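Local coordinates for laccase (PDB 3SQR), which oxidises phenolic substrates with its copper centres while reducing dioxygen to water, an activity probably used in breaking down lignin and detoxifying its products, at residues 147-152 against 562-567; 200-205 against 276-281; 323-328 against 357-362; 382-387 against 471-476; 412-417 against 432-437. All blocks are in the same frame, centred on the assembly; numbering follows the deposited sequence.

Contact 1 (147-152 against 562-567); sequences IAPGDT and ANWNAY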
# COMPACT_ATOMS: atom_id res chain seq x y z
N ILE A 147 -13.55 10.61 9.83
CA ILE A 147 -13.26 11.46 10.99
C ILE A 147 -13.48 12.92 10.56
O ILE A 147 -12.81 13.45 9.64
CB ILE A 147 -11.80 11.35 11.47
CG1 ILE A 147 -11.44 9.88 11.72
CG2 ILE A 147 -11.59 12.20 12.77
CD1 ILE A 147 -9.87 9.59 11.89
N ALA A 148 -14.45 13.58 11.18
CA ALA A 148 -14.72 14.93 10.79
C ALA A 148 -13.58 15.87 11.21
O ALA A 148 -12.91 15.59 12.19
CB ALA A 148 -16.07 15.40 11.45
N PRO A 149 -13.41 17.00 10.52
CA PRO A 149 -12.53 18.07 10.96
C PRO A 149 -12.72 18.37 12.43
O PRO A 149 -13.86 18.55 12.95
CB PRO A 149 -12.91 19.23 10.05
CG PRO A 149 -13.19 18.58 8.78
CD PRO A 149 -13.99 17.34 9.23
N GLY A 150 -11.59 18.33 13.13
CA GLY A 150 -11.53 18.59 14.58
C GLY A 150 -11.85 17.40 15.45
O GLY A 150 -11.65 17.47 16.64
N ASP A 151 -12.34 16.27 14.88
CA ASP A 151 -12.60 15.13 15.67
C ASP A 151 -11.31 14.25 15.75
O ASP A 151 -10.38 14.42 14.95
CB ASP A 151 -13.74 14.34 15.07
CG ASP A 151 -14.34 13.36 16.03
OD1 ASP A 151 -14.06 13.45 17.24
OD2 ASP A 151 -15.13 12.48 15.58
N THR A 152 -11.33 13.34 16.70
CA THR A 152 -10.31 12.34 16.95
C THR A 152 -10.92 10.94 16.94
O THR A 152 -12.00 10.71 17.52
CB THR A 152 -9.57 12.62 18.26
OG1 THR A 152 -8.97 13.93 18.17
CG2 THR A 152 -8.47 11.50 18.53
N ALA A 562 -21.61 10.12 14.28
CA ALA A 562 -22.34 11.29 14.81
C ALA A 562 -21.62 12.60 14.48
O ALA A 562 -22.22 13.53 13.94
CB ALA A 562 -22.58 11.13 16.30
N ASN A 563 -20.30 12.66 14.71
CA ASN A 563 -19.55 13.86 14.39
C ASN A 563 -19.43 14.12 12.92
O ASN A 563 -19.42 15.28 12.49
CB ASN A 563 -18.19 13.85 15.07
CG ASN A 563 -18.31 13.81 16.56
OD1 ASN A 563 -19.39 14.13 17.09
ND2 ASN A 563 -17.26 13.35 17.27
N TRP A 564 -19.34 13.05 12.12
CA TRP A 564 -19.34 13.21 10.69
C TRP A 564 -20.67 13.83 10.17
O TRP A 564 -20.67 14.70 9.34
CB TRP A 564 -19.15 11.84 9.99
CG TRP A 564 -19.05 12.00 8.51
CD1 TRP A 564 -19.88 11.47 7.61
CD2 TRP A 564 -18.09 12.76 7.78
NE1 TRP A 564 -19.52 11.82 6.37
CE2 TRP A 564 -18.42 12.64 6.42
CE3 TRP A 564 -17.01 13.57 8.13
CZ2 TRP A 564 -17.72 13.29 5.41
CZ3 TRP A 564 -16.32 14.21 7.13
CH2 TRP A 564 -16.66 14.08 5.79
N ASN A 565 -21.76 13.28 10.64
CA ASN A 565 -23.08 13.75 10.23
C ASN A 565 -23.33 15.21 10.65
O ASN A 565 -24.11 15.89 9.98
CB ASN A 565 -24.14 12.81 10.81
CG ASN A 565 -24.19 11.48 10.09
OD1 ASN A 565 -23.90 11.39 8.89
ND2 ASN A 565 -24.54 10.43 10.82
N ALA A 566 -22.73 15.63 11.77
CA ALA A 566 -22.73 17.06 12.21
C ALA A 566 -21.93 17.93 11.27
O ALA A 566 -22.18 19.14 11.13
CB ALA A 566 -22.23 17.20 13.65
N TYR A 567 -20.97 17.34 10.56
CA TYR A 567 -20.11 18.09 9.67
C TYR A 567 -20.67 18.26 8.28
O TYR A 567 -20.46 19.28 7.66
CB TYR A 567 -18.73 17.38 9.52
CG TYR A 567 -17.87 17.96 8.45
CD1 TYR A 567 -17.18 19.16 8.64
CD2 TYR A 567 -17.67 17.29 7.24
CE1 TYR A 567 -16.41 19.67 7.67
CE2 TYR A 567 -16.88 17.82 6.26
CZ TYR A 567 -16.24 18.97 6.46
OH TYR A 567 -15.46 19.43 5.42
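Tyr567 meets Ala148 and Pro149 along the length of its side chain. Its CB lies 3.8 Å from Ala148 CB. With CG anti to the backbone N (chi1 170°), the ring extends along Pro149, whose CD stands 3.7 Å from the ring centroid and 12° off its normal, a CH-pi contact over one face. Farther out, Tyr567 CE1 is 3.6 Å from Pro149 CG, and OH passes near the same carbon. One helical turn back, Trp564 presents its ring edge, with CE3 3.8 Å from Ala148 CA. Asn563 ND2 donates to Asp151 OD2 at 2.9 Å and 165°; the acceptor is in the amide plane. Ala148 to Asp151 form a type II beta turn in the loop before strand 152-158, and helix 551-567 packs against it, in the region that the Cys145-Cys561 disulfide also ties together. Apolar packing thus dominates, and the amide-carboxylate bond, straight at the N-H but met from above the carboxylate plane, ties the end where Asp151 sits.

Contact 2 (200-205 against 276-281); sequences IFLQDW and FEFAID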
# COMPACT_ATOMS: atom_id res chain seq x y z
N ILE A 200 12.49 3.14 2.27
CA ILE A 200 12.73 4.08 1.15
C ILE A 200 11.44 4.11 0.36
O ILE A 200 11.05 3.12 -0.26
CB ILE A 200 13.86 3.61 0.20
CG1 ILE A 200 15.17 3.47 0.98
CG2 ILE A 200 13.99 4.57 -1.02
CD1 ILE A 200 16.36 2.94 0.19
N PHE A 201 10.71 5.22 0.48
CA PHE A 201 9.52 5.46 -0.28
C PHE A 201 9.82 5.84 -1.71
O PHE A 201 10.76 6.57 -1.99
CB PHE A 201 8.67 6.55 0.35
CG PHE A 201 8.05 6.13 1.66
CD1 PHE A 201 6.97 5.27 1.66
CD2 PHE A 201 8.54 6.59 2.87
CE1 PHE A 201 6.39 4.89 2.82
CE2 PHE A 201 7.94 6.24 4.05
CZ PHE A 201 6.86 5.40 4.02
N LEU A 202 9.08 5.26 -2.62
CA LEU A 202 9.19 5.58 -4.05
C LEU A 202 7.82 6.12 -4.46
O LEU A 202 6.80 5.49 -4.22
CB LEU A 202 9.59 4.35 -4.83
CG LEU A 202 10.85 3.62 -4.46
CD1 LEU A 202 10.87 2.24 -5.15
CD2 LEU A 202 12.07 4.51 -4.77
N GLN A 203 7.76 7.30 -5.06
CA GLN A 203 6.49 7.87 -5.47
C GLN A 203 6.68 8.87 -6.59
O GLN A 203 7.76 9.40 -6.82
CB GLN A 203 5.81 8.56 -4.31
CG GLN A 203 6.63 9.72 -3.77
CD GLN A 203 6.10 10.32 -2.51
OE1 GLN A 203 6.74 10.31 -1.49
NE2 GLN A 203 4.94 10.98 -2.61
N ASP A 204 5.58 9.09 -7.29
CA ASP A 204 5.39 10.27 -8.11
C ASP A 204 5.18 11.43 -7.13
O ASP A 204 4.99 11.22 -5.92
CB ASP A 204 4.20 10.12 -9.09
CG ASP A 204 2.97 9.48 -8.49
OD1 ASP A 204 2.77 9.54 -7.25
OD2 ASP A 204 2.18 8.90 -9.27
N TRP A 205 5.21 12.64 -7.65
CA TRP A 205 4.95 13.79 -6.81
C TRP A 205 4.52 14.95 -7.64
O TRP A 205 5.29 15.40 -8.52
CB TRP A 205 6.22 14.16 -6.05
CG TRP A 205 5.99 15.26 -5.10
CD1 TRP A 205 6.56 16.51 -5.15
CD2 TRP A 205 5.16 15.24 -3.94
NE1 TRP A 205 6.09 17.28 -4.11
CE2 TRP A 205 5.24 16.54 -3.34
CE3 TRP A 205 4.34 14.30 -3.36
CZ2 TRP A 205 4.53 16.86 -2.21
CZ3 TRP A 205 3.62 14.63 -2.23
CH2 TRP A 205 3.75 15.91 -1.65
N PHE A 276 7.59 1.17 -10.33
CA PHE A 276 9.03 1.24 -10.14
C PHE A 276 9.67 -0.09 -10.41
O PHE A 276 9.08 -1.13 -10.28
CB PHE A 276 9.46 1.81 -8.76
CG PHE A 276 9.01 3.23 -8.53
CD1 PHE A 276 9.69 4.30 -9.08
CD2 PHE A 276 7.86 3.48 -7.80
CE1 PHE A 276 9.29 5.58 -8.90
CE2 PHE A 276 7.44 4.76 -7.61
CZ PHE A 276 8.15 5.83 -8.19
N GLU A 277 10.94 -0.02 -10.78
CA GLU A 277 11.80 -1.18 -10.93
C GLU A 277 13.14 -0.87 -10.27
O GLU A 277 14.17 -0.55 -10.90
CB GLU A 277 11.93 -1.60 -12.42
CG GLU A 277 12.54 -2.99 -12.53
CD GLU A 277 12.78 -3.45 -13.95
OE1 GLU A 277 12.08 -2.90 -14.83
OE2 GLU A 277 13.68 -4.38 -14.13
N PHE A 278 13.12 -0.91 -8.95
CA PHE A 278 14.16 -0.38 -8.15
C PHE A 278 15.48 -1.12 -8.39
O PHE A 278 15.50 -2.36 -8.45
CB PHE A 278 13.75 -0.50 -6.65
CG PHE A 278 14.73 0.04 -5.71
CD1 PHE A 278 14.76 1.38 -5.38
CD2 PHE A 278 15.68 -0.79 -5.12
CE1 PHE A 278 15.70 1.86 -4.49
CE2 PHE A 278 16.62 -0.29 -4.18
CZ PHE A 278 16.63 1.03 -3.90
N ALA A 279 16.57 -0.35 -8.40
CA ALA A 279 17.91 -0.94 -8.65
C ALA A 279 18.91 -0.02 -8.00
O ALA A 279 18.65 1.18 -7.84
CB ALA A 279 18.14 -1.10 -10.17
N ILE A 280 20.04 -0.59 -7.61
CA ILE A 280 21.18 0.17 -7.10
C ILE A 280 22.33 -0.28 -8.00
O ILE A 280 22.66 -1.46 -8.01
CB ILE A 280 21.50 -0.12 -5.65
CG1 ILE A 280 20.28 0.17 -4.76
CG2 ILE A 280 22.75 0.67 -5.17
CD1 ILE A 280 20.50 -0.23 -3.29
N ASP A 281 22.86 0.61 -8.78
CA ASP A 281 23.91 0.24 -9.73
C ASP A 281 25.01 -0.53 -9.03
O ASP A 281 25.49 -0.17 -7.95
CB ASP A 281 24.53 1.47 -10.37
CG ASP A 281 23.60 2.21 -11.26
OD1 ASP A 281 22.43 1.79 -11.49
OD2 ASP A 281 24.05 3.27 -11.75
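Leu202 and Phe276 meet with the leucine lying over one face of the ring. Leu202 CB stands 3.7 Å from the centroid of the Phe276 ring and 19° off its normal, displaced toward the rim on the CD2-CE2 side, which meets the definition of a CH-pi contact. Leu202 CD1 turns back toward the root of the phenylalanine and comes 3.9 Å from Phe276 CB. The far end of the ring reaches the backbone of the other strand: Phe276 CE2 is 3.5 Å from Leu202 C, and Phe276 CZ is 3.5 Å from Gln203 N. The two strands belong to different sheets of the cupredoxin-like beta sandwich that makes up this multicopper oxidase domain, strand 195-205 in one and strand 276-280 in the other. Their local axes pass 9.2 Å apart with chain directions 139° apart, a separation bridged by side chains. Phe278 is set at about a right angle to Leu202. Its CG is anti to the backbone N (chi1 -178°), whereas that of Phe276 is anti to the carbonyl carbon, and the two rings consequently take different courses from the same side of their strand. Phe278 CD1 lies 4.0 Å from Leu202 CD1, so this methyl touches both aromatic side chains. Met230 and Ile305 also pack on Leu202, while the carboxylate of Asp204 accepts from the backbone N atoms of Ile272 and Asp273.

Contact 3 (323-328 against 357-362); sequences NYWIRG and PTSVGT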
# COMPACT_ATOMS: atom_id res chain seq x y z
N ASN A 323 30.29 6.47 -5.45
CA ASN A 323 28.90 6.89 -5.57
C ASN A 323 28.22 6.06 -6.63
O ASN A 323 28.76 5.80 -7.72
CB ASN A 323 28.87 8.36 -5.93
CG ASN A 323 29.66 9.17 -4.99
OD1 ASN A 323 29.55 8.99 -3.79
ND2 ASN A 323 30.55 10.02 -5.51
N TYR A 324 27.00 5.61 -6.36
CA TYR A 324 26.28 4.79 -7.31
C TYR A 324 24.88 5.37 -7.41
O TYR A 324 24.32 5.89 -6.39
CB TYR A 324 26.21 3.33 -6.84
CG TYR A 324 27.53 2.66 -6.81
CD1 TYR A 324 28.32 2.75 -5.72
CD2 TYR A 324 28.00 1.96 -7.93
CE1 TYR A 324 29.60 2.11 -5.72
CE2 TYR A 324 29.27 1.34 -7.94
CZ TYR A 324 30.04 1.42 -6.82
OH TYR A 324 31.28 0.82 -6.79
N TRP A 325 24.35 5.33 -8.62
CA TRP A 325 22.97 5.73 -8.80
C TRP A 325 22.03 4.72 -8.16
O TRP A 325 22.18 3.49 -8.32
CB TRP A 325 22.60 5.84 -10.25
CG TRP A 325 23.08 7.06 -10.86
CD1 TRP A 325 24.00 7.15 -11.85
CD2 TRP A 325 22.68 8.40 -10.51
NE1 TRP A 325 24.19 8.49 -12.18
CE2 TRP A 325 23.42 9.27 -11.35
CE3 TRP A 325 21.78 8.94 -9.58
CZ2 TRP A 325 23.30 10.69 -11.27
CZ3 TRP A 325 21.65 10.33 -9.49
CH2 TRP A 325 22.41 11.20 -10.34
N ILE A 326 21.01 5.26 -7.49
CA ILE A 326 19.86 4.44 -7.00
C ILE A 326 18.77 4.77 -7.97
O ILE A 326 18.41 5.93 -8.17
CB ILE A 326 19.45 4.70 -5.53
CG1 ILE A 326 20.62 4.45 -4.53
CG2 ILE A 326 18.17 3.83 -5.18
CD1 ILE A 326 20.34 5.04 -3.12
N ARG A 327 18.26 3.74 -8.65
CA ARG A 327 17.36 3.94 -9.76
C ARG A 327 15.96 3.51 -9.38
O ARG A 327 15.75 2.36 -9.05
CB ARG A 327 17.84 3.13 -10.97
CG ARG A 327 19.18 3.70 -11.46
CD ARG A 327 19.57 3.21 -12.77
NE ARG A 327 20.97 3.56 -13.00
CZ ARG A 327 21.40 4.62 -13.70
NH1 ARG A 327 20.57 5.50 -14.25
NH2 ARG A 327 22.72 4.80 -13.83
N GLY A 328 15.02 4.44 -9.40
CA GLY A 328 13.63 4.00 -9.28
C GLY A 328 13.16 3.27 -10.53
O GLY A 328 12.24 2.49 -10.49
N PRO A 357 26.95 10.33 -8.97
CA PRO A 357 27.45 9.07 -9.45
C PRO A 357 27.62 9.09 -10.94
O PRO A 357 26.87 9.73 -11.64
CB PRO A 357 26.33 8.07 -9.08
CG PRO A 357 25.54 8.74 -8.12
CD PRO A 357 25.61 10.19 -8.40
N THR A 358 28.57 8.30 -11.41
CA THR A 358 28.74 8.08 -12.83
C THR A 358 28.57 6.61 -13.17
O THR A 358 29.04 6.17 -14.20
CB THR A 358 30.12 8.61 -13.32
OG1 THR A 358 31.20 8.06 -12.53
CG2 THR A 358 30.12 10.11 -13.24
N SER A 359 27.84 5.85 -12.35
CA SER A 359 27.76 4.41 -12.56
C SER A 359 26.79 4.07 -13.68
O SER A 359 25.92 4.88 -14.07
CB SER A 359 27.35 3.72 -11.27
OG SER A 359 26.21 4.40 -10.73
N VAL A 360 26.97 2.86 -14.18
CA VAL A 360 26.23 2.34 -15.32
C VAL A 360 25.17 1.43 -14.74
O VAL A 360 25.46 0.53 -13.95
CB VAL A 360 27.19 1.63 -16.34
CG1 VAL A 360 26.46 0.87 -17.40
CG2 VAL A 360 28.09 2.70 -16.98
N GLY A 361 23.94 1.71 -15.13
CA GLY A 361 22.83 0.95 -14.64
C GLY A 361 22.60 -0.34 -15.37
O GLY A 361 22.93 -0.49 -16.54
N THR A 362 22.00 -1.27 -14.66
CA THR A 362 21.46 -2.47 -15.25
C THR A 362 20.26 -2.15 -16.12
O THR A 362 19.35 -1.41 -15.70
CB THR A 362 21.05 -3.41 -14.11
OG1 THR A 362 22.25 -3.88 -13.50
CG2 THR A 362 20.28 -4.56 -14.64
O HOH W 1 30.29 6.92 -9.58
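Pro357 lies flat over Trp325, packing the loop after strand 344-348 against strand 323-327 of the cupredoxin-like beta sandwich. Pro357 CB stands 3.6 Å from the centroid of the indole five-membered ring and only 5° off its normal, a CH-pi contact, while Pro357 CD spreads over the six-membered ring to within 3.7 Å of Trp325 CZ2. The strand's backbone is gripped too: Trp325 N donates to Ser359 OG at 3.0 Å and an almost straight 170°. That hydroxyl is brought to the strand by a chi1 of 49°, which sets OG between the backbone N and carbonyl carbon of Ser359. A second layer positions these groups. Asp281 is hydrogen-bonded to Ser359 OG through OD2 and forms a salt bridge with Arg327 NE through OD1, so one carboxylate joins the serine and the arginine. The extended Arg327 chain carries its guanidinium to the loop, with Ser359 O near the plane at its edge and Gly361 CA 3.6 Å from Arg327 NE. Ser359 N, by contrast, is buried without a polar partner in the model. At the other end, a water donates to Asn323 O at 2.7 Å and accepts from Thr358 N at 2.9 Å.

Contact 4 (382-387 against 471-476); sequences LDVGGY and DFFIVA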
# COMPACT_ATOMS: atom_id res chain seq x y z
N LEU A 382 2.48 -22.41 3.03
CA LEU A 382 1.06 -22.68 3.28
C LEU A 382 0.40 -23.00 1.98
O LEU A 382 0.75 -22.45 0.90
CB LEU A 382 0.39 -21.45 3.93
CG LEU A 382 0.94 -20.98 5.30
CD1 LEU A 382 0.25 -19.65 5.63
CD2 LEU A 382 0.73 -22.00 6.38
N ASP A 383 -0.62 -23.85 2.08
CA ASP A 383 -1.40 -24.26 0.94
C ASP A 383 -2.83 -23.84 1.00
O ASP A 383 -3.42 -23.71 2.07
CB ASP A 383 -1.37 -25.79 0.79
CG ASP A 383 0.03 -26.33 0.56
OD1 ASP A 383 0.96 -25.59 0.17
OD2 ASP A 383 0.21 -27.54 0.76
N VAL A 384 -3.40 -23.66 -0.19
CA VAL A 384 -4.75 -23.21 -0.34
C VAL A 384 -5.55 -24.51 -0.33
O VAL A 384 -5.24 -25.42 -1.08
CB VAL A 384 -4.96 -22.47 -1.68
CG1 VAL A 384 -6.47 -22.14 -1.94
CG2 VAL A 384 -4.10 -21.18 -1.71
N GLY A 385 -6.54 -24.56 0.53
CA GLY A 385 -7.37 -25.74 0.68
C GLY A 385 -8.56 -25.69 -0.24
O GLY A 385 -8.59 -24.95 -1.25
N GLY A 386 -9.60 -26.45 0.11
CA GLY A 386 -10.80 -26.45 -0.72
C GLY A 386 -11.44 -25.09 -0.83
O GLY A 386 -11.59 -24.38 0.16
N TYR A 387 -11.89 -24.72 -2.03
CA TYR A 387 -12.41 -23.39 -2.22
C TYR A 387 -13.71 -23.24 -3.00
O TYR A 387 -14.15 -24.15 -3.76
CB TYR A 387 -11.29 -22.54 -2.85
CG TYR A 387 -10.93 -22.92 -4.26
CD1 TYR A 387 -11.67 -22.48 -5.35
CD2 TYR A 387 -9.82 -23.74 -4.50
CE1 TYR A 387 -11.32 -22.85 -6.66
CE2 TYR A 387 -9.46 -24.11 -5.78
CZ TYR A 387 -10.20 -23.68 -6.87
OH TYR A 387 -9.80 -24.09 -8.14
N ASP A 471 -3.93 -11.59 4.00
CA ASP A 471 -2.96 -11.92 2.97
C ASP A 471 -3.60 -12.89 2.01
O ASP A 471 -4.30 -13.80 2.45
CB ASP A 471 -1.74 -12.61 3.50
CG ASP A 471 -0.82 -11.70 4.29
OD1 ASP A 471 -0.90 -10.48 4.20
OD2 ASP A 471 0.02 -12.25 4.96
N PHE A 472 -3.39 -12.69 0.72
CA PHE A 472 -3.91 -13.64 -0.27
C PHE A 472 -2.82 -14.47 -0.87
O PHE A 472 -1.64 -14.13 -0.75
CB PHE A 472 -4.74 -12.95 -1.32
CG PHE A 472 -4.03 -11.86 -2.05
CD1 PHE A 472 -2.91 -12.11 -2.82
CD2 PHE A 472 -4.49 -10.57 -1.95
CE1 PHE A 472 -2.28 -11.06 -3.48
CE2 PHE A 472 -3.88 -9.53 -2.64
CZ PHE A 472 -2.79 -9.77 -3.36
N PHE A 473 -3.23 -15.54 -1.54
CA PHE A 473 -2.32 -16.45 -2.21
C PHE A 473 -2.50 -16.22 -3.68
O PHE A 473 -3.65 -16.22 -4.18
CB PHE A 473 -2.75 -17.87 -1.86
CG PHE A 473 -2.54 -18.25 -0.43
CD1 PHE A 473 -3.28 -17.74 0.60
CD2 PHE A 473 -1.57 -19.20 -0.12
CE1 PHE A 473 -3.06 -18.18 1.93
CE2 PHE A 473 -1.39 -19.61 1.17
CZ PHE A 473 -2.09 -19.11 2.17
N ILE A 474 -1.42 -15.94 -4.39
CA ILE A 474 -1.50 -15.71 -5.82
C ILE A 474 -1.51 -17.07 -6.52
O ILE A 474 -0.45 -17.63 -6.81
CB ILE A 474 -0.37 -14.88 -6.29
CG1 ILE A 474 -0.27 -13.56 -5.49
CG2 ILE A 474 -0.51 -14.63 -7.80
CD1 ILE A 474 0.82 -12.58 -6.08
N VAL A 475 -2.69 -17.62 -6.70
CA VAL A 475 -2.81 -18.94 -7.34
C VAL A 475 -2.60 -18.86 -8.88
O VAL A 475 -2.18 -19.82 -9.52
CB VAL A 475 -4.04 -19.68 -6.91
CG1 VAL A 475 -4.00 -19.79 -5.30
CG2 VAL A 475 -5.35 -19.12 -7.43
N ALA A 476 -2.79 -17.68 -9.42
CA ALA A 476 -2.53 -17.41 -10.85
C ALA A 476 -2.41 -15.91 -11.06
O ALA A 476 -3.20 -15.11 -10.56
CB ALA A 476 -3.68 -17.95 -11.72
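The backbones of 382-387 and 471-476 come no closer than 7.4 Å between Val384 CA and Phe473 CA, so side chains fill the interval. Phe473 does most of the touching. Val384 CG2 reaches the base of this aromatic side chain, 3.6 Å from Phe473 CG and equally close to its CB, and the two side chains run past one another in opposite senses. That methyl is placed by the valine torsion: CG1 is anti to the backbone N (chi1 173°), leaving CG2 anti to the carbonyl carbon and directed across the contact. It also meets Val475 CG1 at 3.9 Å. Strand 472-478 lies in a six-stranded sheet of the third multicopper oxidase domain, next to strand 509-515, and Val475 and Ala476 form a classic beta bulge opposite Ala511. The loop 382-387 leads into strand 387-398 of the same sheet. Near the tip of the phenylalanine, Leu382 CB is 3.8 Å from Phe473 CE2, and Leu382 O lies in the ring plane at its edge, 3.6 Å from Phe473 CE2. Trp448 meets the Phe473 ring edge-to-face and also touches Val384. The loop is also tied to Asn495, whose N donates to Asp383 OD1 and whose OD1 accepts from Leu382 N.

Contact 5 (412-417 against 432-437); sequences LLDWSS and TEYNVV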
# COMPACT_ATOMS: atom_id res chain seq x y z
N LEU A 412 -19.22 3.08 -5.29
CA LEU A 412 -19.56 4.38 -4.79
C LEU A 412 -20.20 4.21 -3.41
O LEU A 412 -21.30 3.62 -3.24
CB LEU A 412 -20.45 5.10 -5.78
CG LEU A 412 -21.10 6.41 -5.38
CD1 LEU A 412 -20.00 7.37 -5.07
CD2 LEU A 412 -21.99 6.84 -6.54
N LEU A 413 -19.49 4.72 -2.41
CA LEU A 413 -19.86 4.48 -1.03
C LEU A 413 -20.46 5.76 -0.45
O LEU A 413 -20.15 6.87 -0.87
CB LEU A 413 -18.65 4.07 -0.22
CG LEU A 413 -17.94 2.80 -0.69
CD1 LEU A 413 -16.85 2.45 0.34
CD2 LEU A 413 -18.85 1.64 -0.88
N ASP A 414 -21.26 5.55 0.59
CA ASP A 414 -21.81 6.61 1.40
C ASP A 414 -21.07 6.62 2.68
O ASP A 414 -21.16 5.70 3.48
CB ASP A 414 -23.29 6.33 1.69
CG ASP A 414 -23.97 7.48 2.34
OD1 ASP A 414 -23.30 8.30 2.99
OD2 ASP A 414 -25.19 7.54 2.26
N TRP A 415 -20.32 7.69 2.87
CA TRP A 415 -19.47 7.85 4.04
C TRP A 415 -20.25 7.89 5.34
O TRP A 415 -19.75 7.48 6.39
CB TRP A 415 -18.68 9.12 3.88
CG TRP A 415 -17.48 9.02 2.98
CD1 TRP A 415 -16.68 7.92 2.73
CD2 TRP A 415 -16.92 10.08 2.22
NE1 TRP A 415 -15.69 8.24 1.87
CE2 TRP A 415 -15.79 9.57 1.54
CE3 TRP A 415 -17.24 11.44 2.07
CZ2 TRP A 415 -15.00 10.36 0.71
CZ3 TRP A 415 -16.46 12.20 1.21
CH2 TRP A 415 -15.34 11.67 0.57
N SER A 416 -21.53 8.34 5.29
CA SER A 416 -22.37 8.29 6.46
C SER A 416 -23.05 6.93 6.70
O SER A 416 -23.68 6.73 7.73
CB SER A 416 -23.47 9.39 6.35
OG SER A 416 -24.45 8.96 5.42
N SER A 417 -22.93 5.99 5.76
CA SER A 417 -23.52 4.68 5.94
C SER A 417 -22.51 3.68 5.45
O SER A 417 -22.68 2.96 4.47
CB SER A 417 -24.89 4.58 5.21
OG SER A 417 -25.52 3.39 5.57
N THR A 432 -26.19 -1.92 -4.61
CA THR A 432 -25.46 -2.46 -5.72
C THR A 432 -24.07 -1.82 -5.85
O THR A 432 -23.08 -2.49 -6.11
CB THR A 432 -26.25 -2.28 -7.02
OG1 THR A 432 -27.45 -3.05 -6.88
CG2 THR A 432 -25.44 -2.77 -8.20
N GLU A 433 -24.03 -0.53 -5.66
CA GLU A 433 -22.75 0.18 -5.88
C GLU A 433 -21.76 0.03 -4.75
O GLU A 433 -20.66 0.57 -4.82
CB GLU A 433 -23.03 1.63 -6.18
CG GLU A 433 -23.62 2.41 -5.04
CD GLU A 433 -25.20 2.35 -4.87
OE1 GLU A 433 -25.96 1.54 -5.50
OE2 GLU A 433 -25.62 3.16 -4.03
N TYR A 434 -22.12 -0.70 -3.69
CA TYR A 434 -21.17 -1.08 -2.68
C TYR A 434 -20.36 -2.28 -3.17
O TYR A 434 -19.38 -2.67 -2.49
CB TYR A 434 -21.90 -1.36 -1.34
CG TYR A 434 -22.05 -0.15 -0.47
CD1 TYR A 434 -22.47 1.06 -1.00
CD2 TYR A 434 -21.74 -0.17 0.90
CE1 TYR A 434 -22.59 2.12 -0.25
CE2 TYR A 434 -21.83 0.92 1.65
CZ TYR A 434 -22.30 2.10 1.07
OH TYR A 434 -22.45 3.28 1.80
N ASN A 435 -20.73 -2.90 -4.31
CA ASN A 435 -20.01 -4.03 -4.87
C ASN A 435 -19.68 -5.14 -3.86
O ASN A 435 -18.57 -5.73 -3.84
CB ASN A 435 -18.78 -3.53 -5.60
CG ASN A 435 -19.12 -2.78 -6.84
OD1 ASN A 435 -20.30 -2.63 -7.18
ND2 ASN A 435 -18.11 -2.31 -7.55
N VAL A 436 -20.68 -5.52 -3.06
CA VAL A 436 -20.47 -6.51 -2.01
C VAL A 436 -20.48 -7.91 -2.58
O VAL A 436 -21.40 -8.31 -3.29
CB VAL A 436 -21.48 -6.40 -0.82
CG1 VAL A 436 -21.33 -7.60 0.11
CG2 VAL A 436 -21.27 -5.12 -0.09
N VAL A 437 -19.47 -8.67 -2.26
CA VAL A 437 -19.53 -10.10 -2.43
C VAL A 437 -19.62 -10.68 -1.03
O VAL A 437 -18.73 -10.47 -0.18
CB VAL A 437 -18.29 -10.66 -3.09
CG1 VAL A 437 -18.28 -12.17 -3.06
CG2 VAL A 437 -18.12 -10.11 -4.51
O HOH W 2 -23.59 4.59 -2.56
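A type I beta turn, Asp414 to Ser417, receives the tip of Tyr434, which comes from a short 3-10 segment just before strand 436-439. Tyr434 OH is held by two bonds: it accepts from Asp414 N at 2.8 Å (153°) and donates to Ser417 O at 2.7 Å, standing above that carbonyl's plane. The hydroxyl thus links both ends of the turn. An Asx turn braces the same bend, since Asp414 OD1 accepts from Ser416 N and Ser416 OG, both on one face of its carboxylate. Leu413 CD2 sits over the centre of one face of the Tyr434 ring in a CH-pi contact, 3.6 Å from the centroid and 8° off the normal. At the other end Leu412 N donates to Glu433 O at 2.9 Å, nearly straight at 167°. The Glu433 chain bends at chi2, bringing OE2 within reach of a water that donates to it at 2.9 Å and to Leu412 O at 2.6 Å. Beyond the turn, Thr419 and Lys422 of helix 419-424 touch Tyr434, Trp415 packs on Trp564 of helix 551-567, and Asn435 and Val437 pair through their backbones with strand 537-542.

Along the chain, contacts 2 and 3 come in series, followed by contact 4, which encloses contact 5; all four fall within the span that contact 1 closes between 147-152 and 562-567. Contacts 2 and 3 touch, their centres 12 Å apart, and share a sheet in which strands 276-280 and 323-327 are neighbours. Contacts 1 and 5, with centres 20 Å apart, also touch, Trp564 and Asn565 lying against Trp415 and Ser416. Contact 4 stands apart, 27 Å from contact 5 between centres. The centres of contacts 1 and 3 are about 48 Å apart, on opposite sides of the chain's centre. Contact 1 joins the last helix, 551-567, to a loop of the first multicopper oxidase domain.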